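Local coordinates for protein sorting nexin-21 (Mus musculus, PDB 4YMR) that binds membranes enriched in phosphatidylinositol 3-phosphate and phosphatidylinositol 4,5-bisphosphate and may act in several stages of intracellular trafficking, at residues Trp34-Trp38 and Leu55-Leu60. Sequence-based numbering, arbitrary orientation.
Sequences WANAW and LTLAGL
The indole of Trp34 lies with one face flat against the backbone of Gly59. Gly59 CA stands 3.5 Å from the centroid of the five-membered ring, 13° off the ring normal, in a CH-pi contact. The backbone N of Leu60 lies over the same face, nearer the rim. Trp38 also offers one face: Leu57 CD2 sits over its six-membered ring, 3.9 Å from the centroid. With CG of Trp38 anti to the backbone N (chi1 178°), the indole swings beside Leu57. Thr56 CG2 reaches that indole at the edge, close to its plane. Gly59 has no CB, which is why the Trp34 ring can come down onto the helix backbone. Trp34 is a knob in a hole formed by Leu55, Thr56, Gly59 and Leu60. The two segments belong to helices 27-43 and 52-66. The axes of these short segments run roughly antiparallel, at 147°, and come within 9.2 Å. This is helix-to-helix packing in the C-terminal tetratricopeptide repeat (PXB/TPR) domain, crystallised as a domain-swapped form. No hydrogen bond crosses the interface. Leu60 bridges the two CB atoms: CD2 packs on Trp34 CB at 3.5 Å and CD1 lies 4.1 Å from Trp38 CB. Thr56 CG2 lies against Trp34 O (3.4 Å) and Trp38 CB (3.6 Å). Thr56 OG1 is satisfied within its own chain by Arg52 O and Gln41 NE2. Trp34 NE1 is hydrogen-bonded to Thr22 OG1 of helix 12-24, which, with the contact on Gly59, probably limits how the ring can turn. An alanine in place of Trp34 would probably open a gap over Gly59 and leave Thr22 without this indole partner. Leu138 of the second subunit also packs on Trp34. Lys79 of helix 70-85 touches both Trp38 and Leu57.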
loop_
_atom_site.group_PDB
_atom_site.type_symbol
_atom_site.label_atom_id
_atom_site.label_comp_id
_atom_site.label_asym_id
_atom_site.label_seq_id
_atom_site.Cartn_x
_atom_site.Cartn_y
_atom_site.Cartn_z
ATOM N N TRP A 34 15.015 10.555 -1.512
ATOM C CA TRP A 34 14.465 9.409 -0.799
ATOM C C TRP A 34 14.555 9.586 0.730
ATOM O O TRP A 34 13.652 9.190 1.463
ATOM C CB TRP A 34 15.202 8.110 -1.167
ATOM C CG TRP A 34 15.084 7.578 -2.588
ATOM C CD1 TRP A 34 16.114 7.374 -3.466
ATOM C CD2 TRP A 34 13.894 7.152 -3.265
ATOM N NE1 TRP A 34 15.643 6.858 -4.644
ATOM C CE2 TRP A 34 14.280 6.704 -4.555
ATOM C CE3 TRP A 34 12.534 7.091 -2.912
ATOM C CZ2 TRP A 34 13.369 6.211 -5.492
ATOM C CZ3 TRP A 34 11.625 6.602 -3.845
ATOM C CH2 TRP A 34 12.050 6.174 -5.123
ATOM N N ALA A 35 15.664 10.159 1.191
ATOM C CA ALA A 35 16.000 10.220 2.612
ATOM C C ALA A 35 15.093 11.181 3.374
ATOM O O ALA A 35 14.645 10.876 4.473
ATOM C CB ALA A 35 17.462 10.618 2.797
ATOM N N ASN A 36 14.839 12.344 2.786
ATOM C CA ASN A 36 13.884 13.295 3.339
ATOM C C ASN A 36 12.428 12.815 3.261
ATOM O O ASN A 36 11.672 12.991 4.211
ATOM C CB ASN A 36 14.063 14.661 2.679
ATOM C CG ASN A 36 15.422 15.269 2.981
ATOM O OD1 ASN A 36 15.915 15.197 4.115
ATOM N ND2 ASN A 36 16.045 15.854 1.966
ATOM N N ALA A 37 12.047 12.206 2.139
ATOM C CA ALA A 37 10.740 11.567 2.023
ATOM C C ALA A 37 10.544 10.496 3.098
ATOM O O ALA A 37 9.462 10.374 3.664
ATOM C CB ALA A 37 10.554 10.965 0.639
ATOM N N TRP A 38 11.588 9.718 3.371
ATOM C CA TRP A 38 11.555 8.755 4.472
ATOM C C TRP A 38 11.280 9.419 5.831
ATOM O O TRP A 38 10.409 8.985 6.575
ATOM C CB TRP A 38 12.844 7.931 4.544
ATOM C CG TRP A 38 12.811 6.981 5.694
ATOM C CD1 TRP A 38 13.515 7.078 6.861
ATOM C CD2 TRP A 38 11.974 5.825 5.824
ATOM N NE1 TRP A 38 13.196 6.035 7.690
ATOM C CE2 TRP A 38 12.247 5.248 7.079
ATOM C CE3 TRP A 38 11.026 5.205 4.995
ATOM C CZ2 TRP A 38 11.619 4.092 7.523
ATOM C CZ3 TRP A 38 10.405 4.057 5.433
ATOM C CH2 TRP A 38 10.696 3.516 6.687
ATOM N N LEU A 55 8.603 1.425 -0.886
ATOM C CA LEU A 55 9.185 2.014 -2.090
ATOM C C LEU A 55 10.344 2.955 -1.734
ATOM O O LEU A 55 11.380 2.979 -2.402
ATOM C CB LEU A 55 8.137 2.777 -2.901
ATOM C CG LEU A 55 8.688 3.267 -4.242
ATOM C CD1 LEU A 55 8.463 2.202 -5.299
ATOM C CD2 LEU A 55 8.057 4.567 -4.657
ATOM N N THR A 56 10.145 3.736 -0.678
ATOM C CA THR A 56 11.169 4.620 -0.169
ATOM C C THR A 56 12.423 3.865 0.263
ATOM O O THR A 56 13.534 4.228 -0.110
ATOM C CB THR A 56 10.641 5.413 1.021
ATOM O OG1 THR A 56 9.403 6.032 0.662
ATOM C CG2 THR A 56 11.648 6.455 1.445
ATOM N N LEU A 57 12.236 2.821 1.059
ATOM C CA LEU A 57 13.346 1.986 1.511
ATOM C C LEU A 57 14.033 1.272 0.346
ATOM O O LEU A 57 15.255 1.070 0.340
ATOM C CB LEU A 57 12.844 0.970 2.526
ATOM C CG LEU A 57 12.454 1.550 3.878
ATOM C CD1 LEU A 57 11.665 0.530 4.679
ATOM C CD2 LEU A 57 13.689 1.978 4.624
ATOM N N ALA A 58 13.253 0.889 -0.649
ATOM C CA ALA A 58 13.875 0.303 -1.827
ATOM C C ALA A 58 14.773 1.356 -2.519
ATOM O O ALA A 58 15.860 1.032 -2.991
ATOM C CB ALA A 58 12.823 -0.291 -2.785
ATOM N N GLY A 59 14.319 2.609 -2.548
ATOM C CA GLY A 59 15.078 3.689 -3.151
ATOM C C GLY A 59 16.387 3.888 -2.421
ATOM O O GLY A 59 17.466 3.923 -3.034
ATOM N N LEU A 60 16.286 4.001 -1.099
ATOM C CA LEU A 60 17.457 4.110 -0.232
ATOM C C LEU A 60 18.438 2.934 -0.392
ATOM O O LEU A 60 19.637 3.140 -0.559
ATOM C CB LEU A 60 17.019 4.262 1.226
ATOM C CG LEU A 60 16.285 5.559 1.592
ATOM C CD1 LEU A 60 15.836 5.532 3.042
ATOM C CD2 LEU A 60 17.184 6.777 1.327
#